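Local coordinates for protein methyl transferase from Methanosarcina acetivorans (Methanosarcina acetivorans, PDB 6MRO) that probably transfers methyl groups from S-adenosylmethionine to an acceptor substrate, and binds the by-product S-adenosyl-L-homocysteine as well as calcium ions, at residues Arg65-Ala70 and Phe83-Val88; Glu45-Leu50 and Val79-Ile84. The protein carries 1 engineered substitution. All coordinates share one frame; numbering follows the deposited sequence. Where two conformers were deposited one is given.

Contact 1. Residues Arg65-Ala70 and Phe83-Val88. Engineered in segment 65-70: Arg-65 (natural residue Asp). With SAH (S-adenosyl-L-homocysteine), chain B.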
ATOM      1  N   ARG A  65      -5.868  -0.639  16.425  1.00 23.97           N
ATOM      2  CA  ARG A  65      -6.771  -1.777  16.274  1.00 28.42           C
ATOM      3  C   ARG A  65      -6.401  -2.620  15.059  1.00 24.68           C
ATOM      4  O   ARG A  65      -6.379  -3.856  15.131  1.00 24.16           O
ATOM      5  CB  ARG A  65      -8.217  -1.287  16.181  1.00 35.32           C
ATOM      6  CG  ARG A  65      -9.222  -2.326  15.692  1.00 37.61           C
ATOM      7  CD  ARG A  65      -9.417  -3.417  16.710  1.00 38.33           C
ATOM      8  NE  ARG A  65     -10.524  -4.307  16.367  1.00 37.60           N
ATOM      9  CZ  ARG A  65     -11.784  -4.121  16.751  1.00 42.89           C
ATOM     10  NH1 ARG A  65     -12.108  -3.061  17.481  1.00 44.04           N
ATOM     11  NH2 ARG A  65     -12.725  -4.989  16.399  1.00 42.10           N
ATOM     12  N   ALA A  66      -6.104  -1.973  13.929  1.00 22.37           N
ATOM     13  CA  ALA A  66      -5.713  -2.731  12.748  1.00 20.46           C
ATOM     14  C   ALA A  66      -4.404  -3.476  12.992  1.00 21.20           C
ATOM     15  O   ALA A  66      -4.284  -4.669  12.679  1.00 22.50           O
ATOM     16  CB  ALA A  66      -5.600  -1.794  11.544  1.00 19.28           C
ATOM     17  N   ILE A  67      -3.408  -2.783  13.558  1.00 24.76           N
ATOM     18  CA  ILE A  67      -2.129  -3.423  13.863  1.00 22.30           C
ATOM     19  C   ILE A  67      -2.323  -4.589  14.837  1.00 23.88           C
ATOM     20  O   ILE A  67      -1.745  -5.669  14.655  1.00 24.32           O
ATOM     21  CB  ILE A  67      -1.122  -2.378  14.388  1.00 22.62           C
ATOM     22  CG1 ILE A  67      -0.698  -1.416  13.248  1.00 19.80           C
ATOM     23  CG2 ILE A  67       0.104  -3.062  15.043  1.00 22.78           C
ATOM     24  CD1 ILE A  67      -0.091  -2.107  12.020  1.00 23.54           C
ATOM     25  N   SER A  68      -3.155  -4.397  15.870  0.50 24.71           N
ATOM     26  CA  SER A  68      -3.404  -5.475  16.824  0.50 27.05           C
ATOM     27  C   SER A  68      -4.051  -6.674  16.143  0.50 25.50           C
ATOM     28  O   SER A  68      -3.668  -7.824  16.395  0.50 25.45           O
ATOM     29  CB  SER A  68      -4.286  -4.974  17.969  0.50 30.02           C
ATOM     30  OG  SER A  68      -3.598  -4.011  18.743  0.50 33.50           O
ATOM     31  N   ASP A  69      -5.041  -6.423  15.282  1.00 23.41           N
ATOM     32  CA  ASP A  69      -5.674  -7.506  14.537  1.00 25.99           C
ATOM     33  C   ASP A  69      -4.709  -8.138  13.541  1.00 22.07           C
ATOM     34  O   ASP A  69      -4.752  -9.355  13.333  1.00 26.85           O
ATOM     35  CB  ASP A  69      -6.928  -7.000  13.815  1.00 21.84           C
ATOM     36  CG  ASP A  69      -8.062  -6.676  14.775  1.00 24.68           C
ATOM     37  OD1 ASP A  69      -8.051  -7.185  15.912  1.00 27.34           O
ATOM     38  OD2 ASP A  69      -8.949  -5.894  14.396  1.00 26.83           O
ATOM     39  N   ALA A  70      -3.837  -7.331  12.920  1.00 21.79           N
ATOM     40  CA  ALA A  70      -2.848  -7.863  11.983  1.00 20.12           C
ATOM     41  C   ALA A  70      -1.884  -8.802  12.692  1.00 20.70           C
ATOM     42  O   ALA A  70      -1.570  -9.889  12.190  1.00 23.62           O
ATOM     43  CB  ALA A  70      -2.072  -6.716  11.312  1.00 19.25           C
ATOM     44  N   PHE A  83       4.807  -5.857  12.605  1.00 23.07           N
ATOM     45  CA  PHE A  83       3.691  -4.915  12.516  1.00 21.24           C
ATOM     46  C   PHE A  83       3.882  -3.805  13.542  1.00 24.12           C
ATOM     47  O   PHE A  83       4.082  -4.080  14.734  1.00 25.42           O
ATOM     48  CB  PHE A  83       2.354  -5.620  12.765  1.00 23.14           C
ATOM     49  CG  PHE A  83       1.821  -6.369  11.573  1.00 22.99           C
ATOM     50  CD1 PHE A  83       1.504  -5.705  10.398  1.00 22.65           C
ATOM     51  CD2 PHE A  83       1.625  -7.743  11.637  1.00 23.57           C
ATOM     52  CE1 PHE A  83       1.008  -6.398   9.304  1.00 21.06           C
ATOM     53  CE2 PHE A  83       1.129  -8.438  10.560  1.00 20.25           C
ATOM     54  CZ  PHE A  83       0.821  -7.764   9.385  1.00 21.01           C
ATOM     55  N   ILE A  84       3.828  -2.554  13.094  1.00 22.70           N
ATOM     56  CA  ILE A  84       4.069  -1.435  13.997  1.00 23.87           C
ATOM     57  C   ILE A  84       3.040  -0.342  13.761  1.00 26.56           C
ATOM     58  O   ILE A  84       2.610  -0.097  12.627  1.00 24.77           O
ATOM     59  CB  ILE A  84       5.509  -0.876  13.875  1.00 28.99           C
ATOM     60  CG1 ILE A  84       5.780  -0.263  12.505  1.00 30.21           C
ATOM     61  CG2 ILE A  84       6.543  -1.955  14.177  1.00 30.39           C
ATOM     62  CD1 ILE A  84       7.195   0.280  12.383  1.00 38.75           C
ATOM     63  N   VAL A  85       2.630   0.297  14.853  1.00 26.91           N
ATOM     64  CA  VAL A  85       1.782   1.477  14.792  1.00 25.59           C
ATOM     65  C   VAL A  85       2.667   2.668  14.473  1.00 28.75           C
ATOM     66  O   VAL A  85       3.686   2.885  15.140  1.00 28.51           O
ATOM     67  CB  VAL A  85       1.038   1.687  16.122  1.00 26.71           C
ATOM     68  CG1 VAL A  85       0.221   2.967  16.059  1.00 28.55           C
ATOM     69  CG2 VAL A  85       0.140   0.487  16.444  1.00 25.93           C
ATOM     70  N   GLY A  86       2.282   3.449  13.478  1.00 22.17           N
ATOM     71  CA  GLY A  86       3.128   4.558  13.075  1.00 30.57           C
ATOM     72  C   GLY A  86       2.527   5.336  11.928  1.00 27.06           C
ATOM     73  O   GLY A  86       1.556   4.915  11.287  1.00 23.87           O
ATOM     74  N   ASN A  87       3.144   6.486  11.673  1.00 27.70           N
ATOM     75  CA  ASN A  87       2.712   7.436  10.658  1.00 26.07           C
ATOM     76  C   ASN A  87       3.705   7.410   9.504  1.00 23.62           C
ATOM     77  O   ASN A  87       4.889   7.677   9.705  1.00 26.38           O
ATOM     78  CB  ASN A  87       2.633   8.840  11.252  1.00 26.88           C
ATOM     79  CG  ASN A  87       1.878   9.799  10.381  1.00 26.96           C
ATOM     80  OD1 ASN A  87       1.881   9.691   9.147  1.00 26.17           O
ATOM     81  ND2 ASN A  87       1.224  10.762  11.018  1.00 30.95           N
ATOM     82  N   VAL A  88       3.218   7.110   8.300  1.00 23.88           N
ATOM     83  CA  VAL A  88       4.089   7.042   7.130  1.00 23.52           C
ATOM     84  C   VAL A  88       4.720   8.401   6.854  1.00 24.69           C
ATOM     85  O   VAL A  88       5.848   8.483   6.358  1.00 26.55           O
ATOM     86  CB  VAL A  88       3.294   6.507   5.922  1.00 25.52           C
ATOM     87  CG1 VAL A  88       4.021   6.789   4.600  1.00 28.14           C
ATOM     88  CG2 VAL A  88       3.058   5.006   6.098  1.00 22.11           C
TER
HETATM   89  N   SAH B 201      -3.661  -1.666   3.073  1.00 14.59           N
HETATM   90  CA  SAH B 201      -4.830  -2.116   3.852  1.00 14.90           C
HETATM   91  CB  SAH B 201      -5.593  -0.920   4.409  1.00 15.24           C
HETATM   92  CG  SAH B 201      -5.951   0.126   3.353  1.00 17.86           C
HETATM   93  SD  SAH B 201      -7.019   1.446   3.974  1.00 18.28           S
HETATM   94  C   SAH B 201      -5.768  -2.977   3.021  1.00 19.19           C
HETATM   95  O   SAH B 201      -5.590  -3.114   1.802  1.00 17.37           O
HETATM   96  OXT SAH B 201      -6.730  -3.539   3.569  1.00 20.22           O
HETATM   97  C5' SAH B 201      -5.713   2.682   4.255  1.00 18.96           C
HETATM   98  C4' SAH B 201      -4.933   2.444   5.550  1.00 19.05           C
HETATM   99  O4' SAH B 201      -3.949   3.461   5.688  1.00 22.38           O
HETATM  100  C3' SAH B 201      -5.772   2.452   6.827  1.00 16.93           C
HETATM  101  O3' SAH B 201      -5.520   1.236   7.515  1.00 16.83           O
HETATM  102  C2' SAH B 201      -5.279   3.682   7.577  1.00 19.04           C
HETATM  103  O2' SAH B 201      -5.299   3.566   8.992  1.00 20.99           O
HETATM  104  C1' SAH B 201      -3.863   3.834   7.047  1.00 17.40           C
HETATM  105  N9  SAH B 201      -3.304   5.190   7.100  1.00 22.07           N
HETATM  106  C8  SAH B 201      -3.891   6.372   6.704  1.00 23.00           C
HETATM  107  N7  SAH B 201      -3.001   7.365   6.880  1.00 22.27           N
HETATM  108  C5  SAH B 201      -1.852   6.829   7.359  1.00 22.76           C
HETATM  109  C6  SAH B 201      -0.626   7.380   7.722  1.00 24.55           C
HETATM  110  N6  SAH B 201      -0.413   8.686   7.620  1.00 26.03           N
HETATM  111  N1  SAH B 201       0.364   6.558   8.191  1.00 19.99           N
HETATM  112  C2  SAH B 201       0.155   5.195   8.299  1.00 19.05           C
HETATM  113  N3  SAH B 201      -1.060   4.646   7.955  1.00 19.09           N
HETATM  114  C4  SAH B 201      -2.034   5.461   7.482  1.00 19.76           C
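Phe-83 turns one face of its ring to Ala-70 on helix 64-76, and Ala-70 CB sits 3.5 Å from the centroid of the Phe-83 ring, only 6° off the normal, a well-centred CH-pi contact. With CG anti to the carbonyl carbon and beside the backbone N (chi1 -80°), the ring is brought against Ala-70, and its CE2 also comes 3.5 Å from the backbone O of Ala-70. Shortening Phe-83 to an alanine is likely to leave a gap beside helix 64-76 and the Ala-70 methyl without its aromatic face. Ile-84 turns its own side chain away and contributes its backbone: its O lies 3.4 Å from CD1 of Ile-67, the end of the longer isoleucine branch. Val-85 then closes the apolar patch, CG2 meeting CB of Ile-67 at 3.7 Å where the two side chains cross at a slant. Past the strand end the segment becomes the adenine site. Gly-86 O comes 3.3 Å from C2 of S-adenosyl-L-homocysteine, Asn-87 OD1 accepts a hydrogen bond from N6 at 2.9 Å and another from the backbone N of Leu-89, and Val-88 N donates to N1 in a nearly straight bond (174°). The paired use of N6 and N1 reads the adenine's Watson-Crick edge. Elsewhere on the helix the engineered Arg-65 is bridged to Asp-69, which also pairs with Arg-43. The axes of 65-70 and 83-85 come within 8.0 Å and run nearly antiparallel, as the last two elements of a beta-alpha-beta unit begun by strand 56-61, to which Ile-84 and Gly-86 are hydrogen-bonded.

Contact 2. Residues Glu45-Leu50 and Val79-Ile84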
ATOM      1  N   GLU A  45      -3.458  -8.451   5.486  1.00 17.43           N
ATOM      2  CA  GLU A  45      -3.558  -9.534   4.503  1.00 17.27           C
ATOM      3  C   GLU A  45      -2.410  -9.496   3.488  1.00 17.11           C
ATOM      4  O   GLU A  45      -1.748 -10.513   3.243  1.00 16.98           O
ATOM      5  CB  GLU A  45      -4.909  -9.498   3.785  1.00 18.21           C
ATOM      6  CG  GLU A  45      -6.065  -9.817   4.687  1.00 19.15           C
ATOM      7  CD  GLU A  45      -6.143 -11.293   5.051  1.00 23.60           C
ATOM      8  OE1 GLU A  45      -6.828 -11.597   6.046  1.00 24.93           O
ATOM      9  OE2 GLU A  45      -5.543 -12.142   4.353  1.00 24.68           O
ATOM     10  N   ASN A  46      -2.144  -8.331   2.898  1.00 15.79           N
ATOM     11  CA  ASN A  46      -1.078  -8.272   1.900  1.00 15.59           C
ATOM     12  C   ASN A  46       0.282  -8.514   2.538  1.00 17.45           C
ATOM     13  O   ASN A  46       1.150  -9.166   1.944  1.00 17.04           O
ATOM     14  CB  ASN A  46      -1.085  -6.926   1.185  1.00 15.02           C
ATOM     15  CG  ASN A  46      -2.295  -6.751   0.288  1.00 16.06           C
ATOM     16  OD1 ASN A  46      -2.712  -7.696  -0.380  1.00 18.30           O
ATOM     17  ND2 ASN A  46      -2.825  -5.525   0.221  1.00 15.16           N
ATOM     18  N   ALA A  47       0.482  -7.995   3.750  1.00 16.38           N
ATOM     19  CA  ALA A  47       1.772  -8.144   4.415  1.00 16.13           C
ATOM     20  C   ALA A  47       2.050  -9.602   4.732  1.00 16.90           C
ATOM     21  O   ALA A  47       3.164 -10.092   4.515  1.00 17.97           O
ATOM     22  CB  ALA A  47       1.792  -7.301   5.694  1.00 16.48           C
ATOM     23  N   ILE A  48       1.032 -10.320   5.211  1.00 17.21           N
ATOM     24  CA  ILE A  48       1.194 -11.738   5.505  1.00 21.43           C
ATOM     25  C   ILE A  48       1.479 -12.511   4.226  1.00 21.50           C
ATOM     26  O   ILE A  48       2.303 -13.430   4.204  1.00 21.21           O
ATOM     27  CB  ILE A  48      -0.055 -12.265   6.243  1.00 21.46           C
ATOM     28  CG1 ILE A  48      -0.102 -11.678   7.662  1.00 22.84           C
ATOM     29  CG2 ILE A  48      -0.048 -13.785   6.290  1.00 21.82           C
ATOM     30  CD1 ILE A  48      -1.421 -11.901   8.393  1.00 19.49           C
ATOM     31  N   MET A  49       0.823 -12.138   3.134  1.00 19.55           N
ATOM     32  CA  MET A  49       1.075 -12.816   1.869  0.50 21.85           C
ATOM     33  C   MET A  49       2.539 -12.671   1.455  1.00 19.48           C
ATOM     34  O   MET A  49       3.181 -13.649   1.041  1.00 21.09           O
ATOM     35  CB  MET A  49       0.132 -12.261   0.801  0.50 22.37           C
ATOM     36  CG  MET A  49       0.186 -13.023  -0.493  0.50 25.10           C
ATOM     37  SD  MET A  49       1.413 -12.265  -1.557  0.50 26.67           S
ATOM     38  CE  MET A  49       0.623 -10.702  -1.939  0.50 23.23           C
ATOM     39  N   LEU A  50       3.083 -11.463   1.556  1.00 20.22           N
ATOM     40  CA  LEU A  50       4.489 -11.253   1.208  0.80 19.70           C
ATOM     41  C   LEU A  50       5.397 -12.079   2.105  1.00 20.97           C
ATOM     42  O   LEU A  50       6.389 -12.655   1.646  1.00 19.14           O
ATOM     43  CB  LEU A  50       4.845  -9.772   1.330  0.80 19.96           C
ATOM     44  CG  LEU A  50       4.332  -8.881   0.193  0.80 23.10           C
ATOM     45  CD1 LEU A  50       4.902  -7.469   0.299  0.80 25.98           C
ATOM     46  CD2 LEU A  50       4.686  -9.503  -1.129  0.80 24.05           C
ATOM     47  N   VAL A  79       3.189 -16.990  10.915  1.00 34.70           N
ATOM     48  CA  VAL A  79       4.025 -16.218  10.049  1.00 33.60           C
ATOM     49  C   VAL A  79       4.634 -15.074  10.835  1.00 31.36           C
ATOM     50  O   VAL A  79       4.028 -14.534  11.675  1.00 33.08           O
ATOM     51  CB  VAL A  79       3.184 -15.678   8.873  1.00 36.53           C
ATOM     52  CG1 VAL A  79       4.003 -14.771   8.020  1.00 37.65           C
ATOM     53  CG2 VAL A  79       2.610 -16.776   8.051  1.00 40.87           C
ATOM     54  N   LYS A  80       5.860 -14.716  10.531  1.00 31.25           N
ATOM     55  CA  LYS A  80       6.512 -13.662  11.219  1.00 32.19           C
ATOM     56  C   LYS A  80       6.435 -12.395  10.418  1.00 34.24           C
ATOM     57  O   LYS A  80       6.831 -12.380   9.300  1.00 38.28           O
ATOM     58  CB  LYS A  80       7.989 -13.973  11.396  1.00 35.86           C
ATOM     59  CG  LYS A  80       8.309 -15.209  12.195  1.00 45.05           C
ATOM     60  CD  LYS A  80       7.856 -15.124  13.650  1.00 50.19           C
ATOM     61  CE  LYS A  80       8.222 -16.317  14.503  1.00 53.99           C
ATOM     62  NZ  LYS A  80       7.704 -16.121  15.886  1.00 54.81           N
ATOM     63  N   VAL A  81       5.884 -11.348  10.998  1.00 27.38           N
ATOM     64  CA  VAL A  81       5.802 -10.056  10.380  1.00 26.78           C
ATOM     65  C   VAL A  81       6.036  -9.028  11.455  1.00 25.59           C
ATOM     66  O   VAL A  81       5.607  -9.234  12.549  1.00 26.42           O
ATOM     67  CB  VAL A  81       4.437  -9.739   9.762  1.00 28.38           C
ATOM     68  CG1 VAL A  81       4.448  -8.353   9.161  1.00 25.93           C
ATOM     69  CG2 VAL A  81       4.024 -10.738   8.735  1.00 31.64           C
ATOM     70  N   ASN A  82       6.708  -7.932  11.124  1.00 21.34           N
ATOM     71  CA  ASN A  82       6.981  -6.811  12.029  1.00 22.64           C
ATOM     72  C   ASN A  82       5.891  -5.754  11.830  1.00 21.12           C
ATOM     73  O   ASN A  82       6.006  -4.863  10.989  1.00 24.04           O
ATOM     74  CB  ASN A  82       8.382  -6.270  11.754  1.00 23.16           C
ATOM     75  CG  ASN A  82       8.765  -5.098  12.635  1.00 25.96           C
ATOM     76  OD1 ASN A  82       8.471  -5.064  13.825  1.00 29.50           O
ATOM     77  ND2 ASN A  82       9.452  -4.126  12.041  1.00 28.66           N
ATOM     78  N   PHE A  83       4.807  -5.857  12.605  1.00 23.07           N
ATOM     79  CA  PHE A  83       3.691  -4.915  12.516  1.00 21.24           C
ATOM     80  C   PHE A  83       3.882  -3.805  13.542  1.00 24.12           C
ATOM     81  O   PHE A  83       4.082  -4.080  14.734  1.00 25.42           O
ATOM     82  CB  PHE A  83       2.354  -5.620  12.765  1.00 23.14           C
ATOM     83  CG  PHE A  83       1.821  -6.369  11.573  1.00 22.99           C
ATOM     84  CD1 PHE A  83       1.504  -5.705  10.398  1.00 22.65           C
ATOM     85  CD2 PHE A  83       1.625  -7.743  11.637  1.00 23.57           C
ATOM     86  CE1 PHE A  83       1.008  -6.398   9.304  1.00 21.06           C
ATOM     87  CE2 PHE A  83       1.129  -8.438  10.560  1.00 20.25           C
ATOM     88  CZ  PHE A  83       0.821  -7.764   9.385  1.00 21.01           C
ATOM     89  N   ILE A  84       3.828  -2.554  13.094  1.00 22.70           N
ATOM     90  CA  ILE A  84       4.069  -1.435  13.997  1.00 23.87           C
ATOM     91  C   ILE A  84       3.040  -0.342  13.761  1.00 26.56           C
ATOM     92  O   ILE A  84       2.610  -0.097  12.627  1.00 24.77           O
ATOM     93  CB  ILE A  84       5.509  -0.876  13.875  1.00 28.99           C
ATOM     94  CG1 ILE A  84       5.780  -0.263  12.505  1.00 30.21           C
ATOM     95  CG2 ILE A  84       6.543  -1.955  14.177  1.00 30.39           C
ATOM     96  CD1 ILE A  84       7.195   0.280  12.383  1.00 38.75           C
TER
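Ile-48 and Val-81 are the nearest CA pair, 6.9 Å apart, between helix 45-51 and the run of chain that leads into strand 82-85. From that run Val-79 and Val-81 point toward the helix, and Phe-83 brings the far part of its ring to it. Ala-47 makes the tightest contact: its CB rests 3.8 Å from CE1 of Phe-83 and equally near CZ, approaching the far end of the ring at a slant. Ile-48 lies at the ring's edge, near its plane, with CG1 4.4 Å from CZ. The same CG1 reaches CG2 of Val-81 at a similar distance, while the shorter branch, CG2, touches CG2 of Val-79 at 4.4 Å. Ile-48 therefore serves three residues with two branches. Val-81 acts within its own segment too, since its CG1 covers one face of the Phe-83 ring, 3.5 Å above the plane and over the centre. This methyl and that of Ala-70, on opposite faces, limit how the ring can turn. Around this patch the polar side chains are tied elsewhere: Glu-45 is salt-bridged to Lys-73 and Arg-77, Asn-46 is bonded through OD1 to the backbone of Gln-19, and Asn-82 reaches Thr-58 on strand 56-61. Ala-47 lies on the helix that follows a glycine-rich turn (Gly-42, Gly-44), consistent with a Rossmann-like methyltransferase. No hydrogen bond or charge pair joins the two segments. The contact rests on van der Waals packing of aliphatic groups round one aromatic ring, with no polar bond to fix its direction.

Contacts 1 and 2 illustrate how one strand can serve two helices: both end on strand 82-85, share Phe-83 and Ile-84, and have centres 11 Å apart. The two helices also meet directly, Ala-70 O lying 4.3 Å from Ile-48 CD1. Contact 1 runs on into the S-adenosyl-L-homocysteine pocket, and the side chain of its Ile-67 is about 4 Å from that of Asp-61, which also binds the ligand. Contact 2 stands further back, the Ala-47 side chain about 8 Å from the ligand, although neighbouring Asn-46 touches it. Phe-83, about 7 Å from Asp-61 between side chains, joins the two patches behind the pocket.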